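Local coordinates for photosystem II extrinsic protein V (Arthrospira maxima, PDB 1F1C) that carries one covalently bound heme c and probably helps stabilise the oxygen-evolving complex as an extrinsic lumenal subunit of photosystem II, at residues 69-74 against 108-113; 56-59 against 64-67; 37-42 against 88-93; 6-11 against 17-22. All coordinates share one frame; numbering follows the deposited sequence.

Contact 1: 69-74 against 108-113. With HEC (heme c), chain C.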
# COMPACT_ATOMS: atom_id res chain seq x y z
N ALA A 69 13.63 4.90 15.53
CA ALA A 69 12.25 5.07 15.10
C ALA A 69 12.12 4.78 13.62
O ALA A 69 11.15 4.15 13.20
CB ALA A 69 11.79 6.48 15.40
N LEU A 70 13.09 5.22 12.83
CA LEU A 70 13.05 4.99 11.40
C LEU A 70 13.24 3.50 11.11
O LEU A 70 12.55 2.93 10.25
CB LEU A 70 14.12 5.81 10.69
CG LEU A 70 13.74 7.30 10.61
CD1 LEU A 70 14.86 8.08 9.94
CD2 LEU A 70 12.43 7.45 9.83
N VAL A 71 14.15 2.87 11.83
CA VAL A 71 14.39 1.45 11.63
C VAL A 71 13.12 0.66 11.97
O VAL A 71 12.74 -0.25 11.23
CB VAL A 71 15.56 0.96 12.50
CG1 VAL A 71 15.68 -0.56 12.41
CG2 VAL A 71 16.84 1.62 12.03
N ASP A 72 12.46 1.04 13.07
CA ASP A 72 11.22 0.39 13.50
C ASP A 72 10.17 0.51 12.42
O ASP A 72 9.46 -0.44 12.10
CB ASP A 72 10.69 1.04 14.78
CG ASP A 72 9.33 0.48 15.21
OD1 ASP A 72 8.41 1.28 15.49
OD2 ASP A 72 9.18 -0.76 15.28
N TYR A 73 10.07 1.72 11.88
CA TYR A 73 9.10 2.01 10.84
C TYR A 73 9.19 1.05 9.66
O TYR A 73 8.18 0.54 9.19
CB TYR A 73 9.26 3.44 10.33
CG TYR A 73 8.13 3.82 9.42
CD1 TYR A 73 6.93 4.33 9.93
CD2 TYR A 73 8.20 3.56 8.05
CE1 TYR A 73 5.83 4.57 9.10
CE2 TYR A 73 7.11 3.78 7.22
CZ TYR A 73 5.93 4.29 7.74
OH TYR A 73 4.87 4.52 6.91
N ILE A 74 10.41 0.80 9.17
CA ILE A 74 10.59 -0.09 8.04
C ILE A 74 10.27 -1.52 8.43
O ILE A 74 9.72 -2.29 7.64
CB ILE A 74 12.01 -0.03 7.49
CG1 ILE A 74 12.32 1.41 7.07
CG2 ILE A 74 12.15 -0.98 6.30
CD1 ILE A 74 13.80 1.68 6.83
N ASP A 108 21.40 -3.84 9.38
CA ASP A 108 22.47 -2.92 9.04
C ASP A 108 22.00 -1.93 7.98
O ASP A 108 22.27 -0.73 8.08
CB ASP A 108 23.68 -3.70 8.52
CG ASP A 108 24.41 -4.44 9.63
OD1 ASP A 108 25.09 -3.78 10.44
OD2 ASP A 108 24.29 -5.68 9.69
N ASP A 109 21.28 -2.44 6.98
CA ASP A 109 20.76 -1.60 5.91
C ASP A 109 19.72 -0.64 6.45
O ASP A 109 19.70 0.53 6.08
CB ASP A 109 20.13 -2.44 4.80
CG ASP A 109 21.09 -3.42 4.19
OD1 ASP A 109 22.19 -3.01 3.75
OD2 ASP A 109 20.75 -4.62 4.16
N LEU A 110 18.86 -1.14 7.33
CA LEU A 110 17.82 -0.32 7.91
C LEU A 110 18.43 0.84 8.67
O LEU A 110 17.94 1.97 8.63
CB LEU A 110 16.94 -1.16 8.85
CG LEU A 110 15.60 -1.58 8.25
CD1 LEU A 110 15.71 -1.75 6.74
CD2 LEU A 110 15.13 -2.86 8.91
N TYR A 111 19.53 0.54 9.34
CA TYR A 111 20.28 1.52 10.12
C TYR A 111 20.88 2.58 9.18
O TYR A 111 20.86 3.78 9.49
CB TYR A 111 21.39 0.78 10.87
CG TYR A 111 22.40 1.65 11.58
CD1 TYR A 111 22.17 2.10 12.89
CD2 TYR A 111 23.62 1.97 10.98
CE1 TYR A 111 23.15 2.84 13.58
CE2 TYR A 111 24.60 2.71 11.65
CZ TYR A 111 24.36 3.13 12.95
OH TYR A 111 25.34 3.80 13.63
N ASN A 112 21.40 2.13 8.04
CA ASN A 112 22.02 3.00 7.04
C ASN A 112 20.98 3.89 6.33
O ASN A 112 21.19 5.11 6.15
CB ASN A 112 22.76 2.15 5.99
CG ASN A 112 23.87 1.28 6.59
OD1 ASN A 112 24.23 0.25 6.03
ND2 ASN A 112 24.42 1.71 7.72
N VAL A 113 19.87 3.29 5.92
CA VAL A 113 18.83 4.05 5.24
C VAL A 113 18.33 5.13 6.20
O VAL A 113 18.06 6.26 5.78
CB VAL A 113 17.65 3.14 4.81
CG1 VAL A 113 16.65 3.95 3.97
CG2 VAL A 113 18.16 1.97 4.01
FE HEC C . 7.28 4.93 2.55
CHA HEC C . 5.43 6.77 4.73
CHB HEC C . 10.06 5.33 4.63
CHC HEC C . 9.18 2.92 0.56
CHD HEC C . 4.75 4.94 0.30
NA HEC C . 7.63 5.78 4.31
C1A HEC C . 6.75 6.49 5.08
C2A HEC C . 7.42 7.02 6.24
C3A HEC C . 8.69 6.62 6.21
C4A HEC C . 8.84 5.90 5.00
CMA HEC C . 9.73 6.71 7.32
CAA HEC C . 6.81 7.84 7.32
CBA HEC C . 6.86 9.27 6.86
CGA HEC C . 6.47 10.22 7.95
O1A HEC C . 6.08 9.75 9.03
O2A HEC C . 6.54 11.44 7.72
NB HEC C . 9.16 4.26 2.59
C1B HEC C . 10.20 4.55 3.52
C2B HEC C . 11.38 3.80 3.24
C3B HEC C . 11.09 3.02 2.18
C4B HEC C . 9.75 3.35 1.74
CMB HEC C . 12.72 3.87 3.96
CAB HEC C . 11.94 2.05 1.64
CBB HEC C . 12.34 0.93 2.38
NC HEC C . 7.03 4.15 0.80
C1C HEC C . 7.92 3.36 0.11
C2C HEC C . 7.39 2.97 -1.16
C3C HEC C . 6.12 3.47 -1.23
C4C HEC C . 5.92 4.25 -0.01
CMC HEC C . 8.13 2.21 -2.26
CAC HEC C . 5.27 3.37 -2.36
CBC HEC C . 4.85 2.10 -2.87
ND HEC C . 5.45 5.64 2.54
C1D HEC C . 4.50 5.52 1.55
C2D HEC C . 3.28 6.14 1.92
C3D HEC C . 3.47 6.65 3.15
C4D HEC C . 4.83 6.37 3.53
CMD HEC C . 2.06 6.39 1.00
CAD HEC C . 2.42 7.33 4.04
CBD HEC C . 1.64 6.32 4.88
CGD HEC C . 0.65 6.99 5.83
O1D HEC C . 1.07 7.67 6.78
O2D HEC C . -0.57 6.83 5.62
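Val71 and Ile74 meet Leu110 between two tyrosine rings that do not touch each other, Tyr73 on the heme side and Tyr111 at the rim. Tyr73 lays one face nearly parallel over the heme pyrrole that carries CAA, with CE2 3.4 Å from heme C2A, and it meets the ring of His90 edge-to-face. The ring of Tyr111 has ND2 of Asn112 at its edge, in plane. CG of Tyr73 stands anti to the backbone N (chi1 -171°), which carries the ring off helix 67-75 and onto the macrocycle.

No hydrogen bond joins the two segments; the side-chain contacts are apolar, with one methyl against a carbonyl oxygen. Val71 sets both methyls on Leu110: CG1 rests on Leu110 CB at 3.8 Å, while CG2 sits 3.6 Å from Leu110 O and also reaches CA of Tyr111. Ile74 and Leu110 run past each other in opposite directions, Ile74 CG2 lying 3.7 Å from Leu110 CD1. Both helices converge on one heme methyl, since CMB is 3.8 Å from Ile74 CD1 and 3.9 Å from Val113 CG1.

The segment axes approach to 8.7 Å at 124°, so the helices pass obliquely, nearer antiparallel than parallel. Here helix 107-124, the C-terminal helix of the cytochrome c fold, has helix 67-75 against Leu110 while helix 21-34 touches Asp109, Tyr111, Asn112 and Val113.

Contact 2: 56-59 against 64-67. With HEC (heme c), chain C.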
# COMPACT_ATOMS: atom_id res chain seq x y z
N ALA A 56 7.78 16.74 9.19
CA ALA A 56 6.78 15.68 9.09
C ALA A 56 7.15 14.49 9.98
O ALA A 56 6.32 13.98 10.73
CB ALA A 56 6.65 15.23 7.63
N LEU A 57 8.41 14.06 9.88
CA LEU A 57 8.89 12.93 10.68
C LEU A 57 8.69 13.20 12.17
O LEU A 57 8.22 12.33 12.91
CB LEU A 57 10.38 12.70 10.41
CG LEU A 57 10.78 12.12 9.04
CD1 LEU A 57 12.31 12.03 8.93
CD2 LEU A 57 10.15 10.74 8.90
N ALA A 58 9.08 14.39 12.61
CA ALA A 58 8.95 14.77 14.00
C ALA A 58 7.50 14.77 14.48
O ALA A 58 7.22 14.52 15.65
CB ALA A 58 9.57 16.14 14.22
N LEU A 59 6.58 15.05 13.57
CA LEU A 59 5.17 15.10 13.93
C LEU A 59 4.42 13.79 13.75
O LEU A 59 3.20 13.74 13.94
CB LEU A 59 4.48 16.22 13.16
CG LEU A 59 4.53 17.62 13.80
CD1 LEU A 59 5.85 17.82 14.52
CD2 LEU A 59 4.33 18.69 12.74
N ARG A 64 9.33 9.88 14.03
CA ARG A 64 10.23 9.04 13.26
C ARG A 64 11.48 9.85 12.97
O ARG A 64 12.09 9.69 11.92
CB ARG A 64 9.55 8.62 11.96
CG ARG A 64 8.22 7.89 12.16
CD ARG A 64 8.44 6.59 12.92
NE ARG A 64 7.21 5.78 13.00
CZ ARG A 64 7.19 4.51 13.38
NH1 ARG A 64 8.31 3.89 13.72
NH2 ARG A 64 6.03 3.86 13.42
N ASP A 65 11.85 10.72 13.91
CA ASP A 65 13.02 11.58 13.74
C ASP A 65 14.33 11.10 14.38
O ASP A 65 15.20 11.91 14.68
CB ASP A 65 12.70 13.00 14.23
CG ASP A 65 12.21 13.03 15.68
OD1 ASP A 65 12.32 12.00 16.38
OD2 ASP A 65 11.73 14.10 16.11
N ASN A 66 14.46 9.80 14.58
CA ASN A 66 15.69 9.22 15.13
C ASN A 66 15.89 7.85 14.47
O ASN A 66 14.93 7.20 14.06
CB ASN A 66 15.64 9.07 16.66
CG ASN A 66 14.47 8.24 17.14
OD1 ASN A 66 13.37 8.75 17.33
ND2 ASN A 66 14.71 6.96 17.33
N ILE A 67 17.14 7.42 14.37
CA ILE A 67 17.47 6.15 13.74
C ILE A 67 16.63 4.96 14.19
O ILE A 67 16.15 4.18 13.35
CB ILE A 67 18.96 5.84 13.96
CG1 ILE A 67 19.80 6.92 13.26
CG2 ILE A 67 19.29 4.43 13.46
CD1 ILE A 67 21.27 6.94 13.67
FE HEC C . 7.28 4.93 2.55
CHA HEC C . 5.43 6.77 4.73
CHB HEC C . 10.06 5.33 4.63
CHC HEC C . 9.18 2.92 0.56
CHD HEC C . 4.75 4.94 0.30
NA HEC C . 7.63 5.78 4.31
C1A HEC C . 6.75 6.49 5.08
C2A HEC C . 7.42 7.02 6.24
C3A HEC C . 8.69 6.62 6.21
C4A HEC C . 8.84 5.90 5.00
CMA HEC C . 9.73 6.71 7.32
CAA HEC C . 6.81 7.84 7.32
CBA HEC C . 6.86 9.27 6.86
CGA HEC C . 6.47 10.22 7.95
O1A HEC C . 6.08 9.75 9.03
O2A HEC C . 6.54 11.44 7.72
NB HEC C . 9.16 4.26 2.59
C1B HEC C . 10.20 4.55 3.52
C2B HEC C . 11.38 3.80 3.24
C3B HEC C . 11.09 3.02 2.18
C4B HEC C . 9.75 3.35 1.74
CMB HEC C . 12.72 3.87 3.96
CAB HEC C . 11.94 2.05 1.64
CBB HEC C . 12.34 0.93 2.38
NC HEC C . 7.03 4.15 0.80
C1C HEC C . 7.92 3.36 0.11
C2C HEC C . 7.39 2.97 -1.16
C3C HEC C . 6.12 3.47 -1.23
C4C HEC C . 5.92 4.25 -0.01
CMC HEC C . 8.13 2.21 -2.26
CAC HEC C . 5.27 3.37 -2.36
CBC HEC C . 4.85 2.10 -2.87
ND HEC C . 5.45 5.64 2.54
C1D HEC C . 4.50 5.52 1.55
C2D HEC C . 3.28 6.14 1.92
C3D HEC C . 3.47 6.65 3.15
C4D HEC C . 4.83 6.37 3.53
CMD HEC C . 2.06 6.39 1.00
CAD HEC C . 2.42 7.33 4.04
CBD HEC C . 1.64 6.32 4.88
CGD HEC C . 0.65 6.99 5.83
O1D HEC C . 1.07 7.67 6.78
O2D HEC C . -0.57 6.83 5.62
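The carbonyl of Leu57 accepts the backbone N-H of Arg64 from an unusual direction: the donor stands above the carbonyl plane, 45° out of it, although the bond itself is of ordinary length and nearly straight (Arg64 N to Leu57 O 2.9 Å, 167° at the hydrogen). This is the sole hydrogen bond between the two segments, and it closes the turn by which the chain comes back beside the end of helix 54-58.

Leu57 packs its side chain around the same residue. CD2 lies 3.8 Å from Arg64 CB and 3.7 Å from Arg64 O, the two side chains crossing at about a right angle. The same methyl also meets the heme, Leu57 CD2 lying 3.8 Å from the propionate carbon CGA; Ala56 CB adds a contact to O2A of that propionate. Next along, Asp65 sets its carboxylate against Ala58, with OD2 3.5 Å from Ala58 CB.

Arg64 bends at chi2 (-62°), and beyond that bend the chain leads away from helix 54-58 toward helix 67-75. There NH1 makes a hydrogen bond to Ala69 O and a salt bridge to Asp72 OD1, while NH2 makes a weak bond to Thr78 OG1, just beyond that helix. The residue thus works at both ends: its amide ties down the turn, and its buried guanidinium, balanced by a carboxylate, would probably help keep Asp72 ionised.

Contact 3: 37-42 against 88-93. With HEC (heme c), chain C.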
# COMPACT_ATOMS: atom_id res chain seq x y z
N GLN A 37 10.86 5.17 -5.30
CA GLN A 37 9.66 5.05 -6.11
C GLN A 37 8.55 5.98 -5.62
O GLN A 37 7.82 6.56 -6.41
CB GLN A 37 9.16 3.61 -6.08
CG GLN A 37 7.80 3.40 -6.72
CD GLN A 37 7.20 2.07 -6.34
OE1 GLN A 37 7.84 1.03 -6.52
NE2 GLN A 37 5.98 2.08 -5.81
N CYS A 38 8.44 6.12 -4.30
CA CYS A 38 7.40 6.97 -3.75
C CYS A 38 8.00 8.06 -2.86
O CYS A 38 7.28 8.92 -2.35
CB CYS A 38 6.43 6.13 -2.92
SG CYS A 38 5.86 4.60 -3.74
N HIS A 39 9.32 8.02 -2.68
CA HIS A 39 9.97 9.00 -1.83
C HIS A 39 11.15 9.79 -2.38
O HIS A 39 11.87 10.41 -1.60
CB HIS A 39 10.43 8.33 -0.54
CG HIS A 39 9.31 7.86 0.33
ND1 HIS A 39 8.31 8.70 0.77
CD2 HIS A 39 9.08 6.66 0.92
CE1 HIS A 39 7.51 8.04 1.59
NE2 HIS A 39 7.96 6.80 1.70
N ALA A 40 11.36 9.78 -3.68
CA ALA A 40 12.48 10.54 -4.23
C ALA A 40 12.36 11.99 -3.72
O ALA A 40 11.25 12.54 -3.65
CB ALA A 40 12.46 10.51 -5.76
N LEU A 41 13.49 12.57 -3.35
CA LEU A 41 13.52 13.95 -2.85
C LEU A 41 12.85 14.11 -1.49
O LEU A 41 12.52 15.23 -1.08
CB LEU A 41 12.87 14.91 -3.86
CG LEU A 41 13.84 15.53 -4.87
CD1 LEU A 41 14.34 14.46 -5.84
CD2 LEU A 41 13.15 16.66 -5.62
N GLY A 42 12.64 13.00 -0.79
CA GLY A 42 12.03 13.05 0.52
C GLY A 42 10.55 13.36 0.52
O GLY A 42 9.99 13.83 1.52
N GLU A 88 1.20 -4.55 5.19
CA GLU A 88 0.60 -5.32 4.10
C GLU A 88 0.68 -4.56 2.76
O GLU A 88 0.67 -5.17 1.68
CB GLU A 88 -0.87 -5.56 4.40
CG GLU A 88 -1.64 -4.24 4.49
CD GLU A 88 -3.14 -4.43 4.60
OE1 GLU A 88 -3.86 -3.40 4.58
OE2 GLU A 88 -3.60 -5.59 4.69
N LEU A 89 0.73 -3.23 2.84
CA LEU A 89 0.76 -2.39 1.66
C LEU A 89 1.97 -1.50 1.55
O LEU A 89 2.21 -0.93 0.48
CB LEU A 89 -0.50 -1.52 1.62
CG LEU A 89 -1.74 -2.25 1.13
CD1 LEU A 89 -2.97 -1.39 1.38
CD2 LEU A 89 -1.58 -2.58 -0.35
N HIS A 90 2.71 -1.36 2.64
CA HIS A 90 3.92 -0.54 2.61
C HIS A 90 5.14 -1.42 2.75
O HIS A 90 5.13 -2.39 3.50
CB HIS A 90 3.91 0.50 3.74
CG HIS A 90 5.09 1.44 3.71
ND1 HIS A 90 6.36 1.05 4.08
CD2 HIS A 90 5.19 2.74 3.36
CE1 HIS A 90 7.19 2.08 3.96
NE2 HIS A 90 6.50 3.12 3.52
N PRO A 91 6.21 -1.11 2.00
CA PRO A 91 7.44 -1.90 2.06
C PRO A 91 7.89 -2.15 3.50
O PRO A 91 7.93 -1.23 4.32
CB PRO A 91 8.42 -1.06 1.26
CG PRO A 91 7.54 -0.51 0.17
CD PRO A 91 6.31 -0.07 0.96
N SER A 92 8.23 -3.40 3.78
CA SER A 92 8.68 -3.85 5.09
C SER A 92 9.22 -5.26 4.90
O SER A 92 9.15 -5.80 3.80
CB SER A 92 7.51 -3.90 6.09
OG SER A 92 6.60 -4.93 5.75
N LEU A 93 9.74 -5.85 5.97
CA LEU A 93 10.30 -7.19 5.89
C LEU A 93 9.23 -8.27 5.84
O LEU A 93 9.49 -9.39 5.42
CB LEU A 93 11.26 -7.44 7.06
CG LEU A 93 12.54 -6.60 6.95
CD1 LEU A 93 13.33 -6.65 8.25
CD2 LEU A 93 13.38 -7.11 5.79
FE HEC C . 7.28 4.93 2.55
CHA HEC C . 5.43 6.77 4.73
CHB HEC C . 10.06 5.33 4.63
CHC HEC C . 9.18 2.92 0.56
CHD HEC C . 4.75 4.94 0.30
NA HEC C . 7.63 5.78 4.31
C1A HEC C . 6.75 6.49 5.08
C2A HEC C . 7.42 7.02 6.24
C3A HEC C . 8.69 6.62 6.21
C4A HEC C . 8.84 5.90 5.00
CMA HEC C . 9.73 6.71 7.32
CAA HEC C . 6.81 7.84 7.32
CBA HEC C . 6.86 9.27 6.86
CGA HEC C . 6.47 10.22 7.95
O1A HEC C . 6.08 9.75 9.03
O2A HEC C . 6.54 11.44 7.72
NB HEC C . 9.16 4.26 2.59
C1B HEC C . 10.20 4.55 3.52
C2B HEC C . 11.38 3.80 3.24
C3B HEC C . 11.09 3.02 2.18
C4B HEC C . 9.75 3.35 1.74
CMB HEC C . 12.72 3.87 3.96
CAB HEC C . 11.94 2.05 1.64
CBB HEC C . 12.34 0.93 2.38
NC HEC C . 7.03 4.15 0.80
C1C HEC C . 7.92 3.36 0.11
C2C HEC C . 7.39 2.97 -1.16
C3C HEC C . 6.12 3.47 -1.23
C4C HEC C . 5.92 4.25 -0.01
CMC HEC C . 8.13 2.21 -2.26
CAC HEC C . 5.27 3.37 -2.36
CBC HEC C . 4.85 2.10 -2.87
ND HEC C . 5.45 5.64 2.54
C1D HEC C . 4.50 5.52 1.55
C2D HEC C . 3.28 6.14 1.92
C3D HEC C . 3.47 6.65 3.15
C4D HEC C . 4.83 6.37 3.53
CMD HEC C . 2.06 6.39 1.00
CAD HEC C . 2.42 7.33 4.04
CBD HEC C . 1.64 6.32 4.88
CGD HEC C . 0.65 6.99 5.83
O1D HEC C . 1.07 7.67 6.78
O2D HEC C . -0.57 6.83 5.62
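His39 and His90 reach one iron from two segments of the same chain by different first torsions: in His39 CG stands anti to the carbonyl carbon (chi1 -67°), in His90 anti to the backbone N (chi1 -176°). The result is the bis-histidine coordination of a c-type heme, with His39 closing the CXXCH motif that begins at Cys35.

Each NE2 binds the iron at 2.2 Å, and the two nitrogens, His39 NE2 and His90 NE2, are 4.4 Å apart. That separation equals the sum of the two bonds, which shows the ligands to be in line through the metal, one on each side of the porphyrin. The imidazole planes are turned roughly 46° against each other. Heme NB lies at the edge of the His39 ring and in its plane. Little protein surface meets protein here, 33 Å² in all, because the heme stands between the segments.

On the His39 side Cys38 SG is bonded to heme CAC at 1.9 Å, Cys35 being the other covalent link. Across the heme Pro91 puts CG 3.7 Å from methyl CMC, and His90 packs against Leu89 of the second subunit. Both imidazoles are held in rotation from behind: ND1 of His39 donates to Val43 O, and ND1 of His90 to Pro91 O at 2.8 Å, that oxygen lying close to the His90 ring plane.

Contact 4: 6-11 against 17-22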
# COMPACT_ATOMS: atom_id res chain seq x y z
N ARG A 6 27.20 14.18 10.42
CA ARG A 6 26.95 12.75 10.51
C ARG A 6 26.59 12.27 11.92
O ARG A 6 26.67 11.09 12.21
CB ARG A 6 28.18 11.99 9.99
CG ARG A 6 28.41 12.19 8.49
CD ARG A 6 29.87 12.09 8.11
NE ARG A 6 30.47 10.82 8.50
CZ ARG A 6 31.52 10.72 9.31
NH1 ARG A 6 32.10 11.80 9.81
NH2 ARG A 6 32.00 9.52 9.62
N THR A 7 26.19 13.21 12.77
CA THR A 7 25.77 12.90 14.14
C THR A 7 24.25 12.96 14.15
O THR A 7 23.67 14.02 13.92
CB THR A 7 26.31 13.93 15.16
OG1 THR A 7 27.75 13.94 15.14
CG2 THR A 7 25.85 13.57 16.56
N PHE A 8 23.59 11.83 14.42
CA PHE A 8 22.13 11.81 14.45
C PHE A 8 21.62 11.25 15.76
O PHE A 8 22.36 10.60 16.50
CB PHE A 8 21.57 10.94 13.33
CG PHE A 8 22.29 11.09 12.03
CD1 PHE A 8 23.39 10.29 11.74
CD2 PHE A 8 21.90 12.05 11.10
CE1 PHE A 8 24.09 10.44 10.55
CE2 PHE A 8 22.59 12.21 9.90
CZ PHE A 8 23.69 11.41 9.63
N PRO A 9 20.35 11.49 16.07
CA PRO A 9 19.78 10.97 17.31
C PRO A 9 19.54 9.49 17.00
O PRO A 9 18.85 9.17 16.04
CB PRO A 9 18.46 11.72 17.45
CG PRO A 9 18.58 12.88 16.51
CD PRO A 9 19.37 12.33 15.37
N ILE A 10 20.12 8.59 17.79
CA ILE A 10 19.94 7.17 17.53
C ILE A 10 18.59 6.68 18.06
O ILE A 10 18.00 5.75 17.51
CB ILE A 10 21.05 6.32 18.17
CG1 ILE A 10 20.77 4.84 17.89
CG2 ILE A 10 21.13 6.59 19.66
CD1 ILE A 10 21.61 3.89 18.70
N ASN A 11 18.11 7.31 19.13
CA ASN A 11 16.84 6.94 19.72
C ASN A 11 16.09 8.19 20.14
O ASN A 11 16.57 9.30 19.93
CB ASN A 11 17.04 6.04 20.94
CG ASN A 11 18.00 6.66 21.95
OD1 ASN A 11 18.12 7.89 22.04
ND2 ASN A 11 18.67 5.81 22.72
N ALA A 17 24.62 9.30 17.73
CA ALA A 17 25.45 8.29 17.08
C ALA A 17 26.12 8.93 15.88
O ALA A 17 25.52 9.72 15.15
CB ALA A 17 24.59 7.13 16.63
N VAL A 18 27.38 8.59 15.66
CA VAL A 18 28.09 9.14 14.53
C VAL A 18 28.21 8.05 13.49
O VAL A 18 28.90 7.06 13.70
CB VAL A 18 29.49 9.63 14.94
CG1 VAL A 18 30.14 10.36 13.78
CG2 VAL A 18 29.38 10.53 16.17
N LEU A 19 27.51 8.21 12.37
CA LEU A 19 27.59 7.20 11.32
C LEU A 19 28.75 7.49 10.40
O LEU A 19 29.14 8.64 10.21
CB LEU A 19 26.29 7.16 10.51
CG LEU A 19 25.16 6.32 11.09
CD1 LEU A 19 24.71 6.93 12.42
CD2 LEU A 19 24.00 6.27 10.10
N SER A 20 29.32 6.44 9.83
CA SER A 20 30.42 6.60 8.91
C SER A 20 29.81 7.02 7.58
O SER A 20 28.65 6.72 7.30
CB SER A 20 31.18 5.29 8.72
OG SER A 20 30.44 4.42 7.86
N LEU A 21 30.60 7.71 6.77
CA LEU A 21 30.13 8.14 5.47
C LEU A 21 29.82 6.90 4.64
O LEU A 21 28.85 6.89 3.88
CB LEU A 21 31.21 8.99 4.78
CG LEU A 21 30.89 9.44 3.35
CD1 LEU A 21 29.52 10.12 3.32
CD2 LEU A 21 31.97 10.38 2.85
N LYS A 22 30.63 5.86 4.80
CA LYS A 22 30.41 4.62 4.05
C LYS A 22 29.01 4.07 4.26
O LYS A 22 28.34 3.67 3.30
CB LYS A 22 31.45 3.57 4.46
CG LYS A 22 31.43 2.33 3.58
CD LYS A 22 32.52 1.33 3.97
CE LYS A 22 32.17 0.55 5.23
NZ LYS A 22 30.98 -0.34 5.05
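Phe8 turns the edge of its ring to Leu19, whose CD1 sits 3.7 Å from Phe8 CD1 and close to the ring plane. CG of Phe8 is held beside the backbone N (chi1 -40°), and the two side chains cross at about a right angle. Phe8 continues onto Leu118, Leu119 and Lys122 of helix 107-124, and Leu19 onto Ile67 and Tyr111, so this face of the N-terminal hairpin of strands 7-9 and 16-18 is the inward one. On the opposite face OG1 of Thr7 lies 3.9 Å from CG2 of Val18 and bonds back to Glu3 O. Ile10 closes the far end with CB 3.9 Å from Ala17 CB.

Arg6 goes the other way along the second segment. A bend at chi3 (57°) curls its guanidinium beside the turn into helix 21-34, where NH2 is 3.0 Å from Leu19 O and Ser20 CA lies at its edge. Ser20 is the N-cap of that helix, its hydroxyl capping a backbone N and its own N-H bonded to Glu23 OE1, consistent with a capping box.

Thr7 and Val18 form a non-hydrogen-bonded antiparallel pair. Phe8 and Ala17 form a hydrogen-bonded one, closed in both directions, Phe8 N to Ala17 O at 3.0 Å and Ala17 N to Phe8 O at 2.9 Å; Leu19 N adds a bond to Arg6 O at 3.0 Å.

Main-chain hydrogen bonds therefore set the pairing of the strands, while apolar side chains, with backbone bonds from Pro9 and Ile10 to Ile67 and Ala68, join the hairpin to the helices. The arginine's positive charge may be partly offset by the carbonyl oxygen of Leu19 close by.

Overall arrangement
Contact 4 comes first along the chain and lies on the opposite side of the chain's centre from contact 3, about 22 Å away between centres. Contact 3 opens next at 37-42, and contact 2 lies within the long loop it closes, while contacts 1 and 3 alternate their segments. Contact 1 is the hub: its centre is about 12 Å from that of each of contacts 2, 3 and 4, and it touches all three. Contact 2 ends where helix 67-75 of contact 1 begins, and Ile67 N probably bonds to Pro9 O of contact 4. Contacts 1, 2 and 3 all reach the heme, whereas the hairpin 6-11/17-22 packs on the helices away from it, Leu19 touching Tyr111.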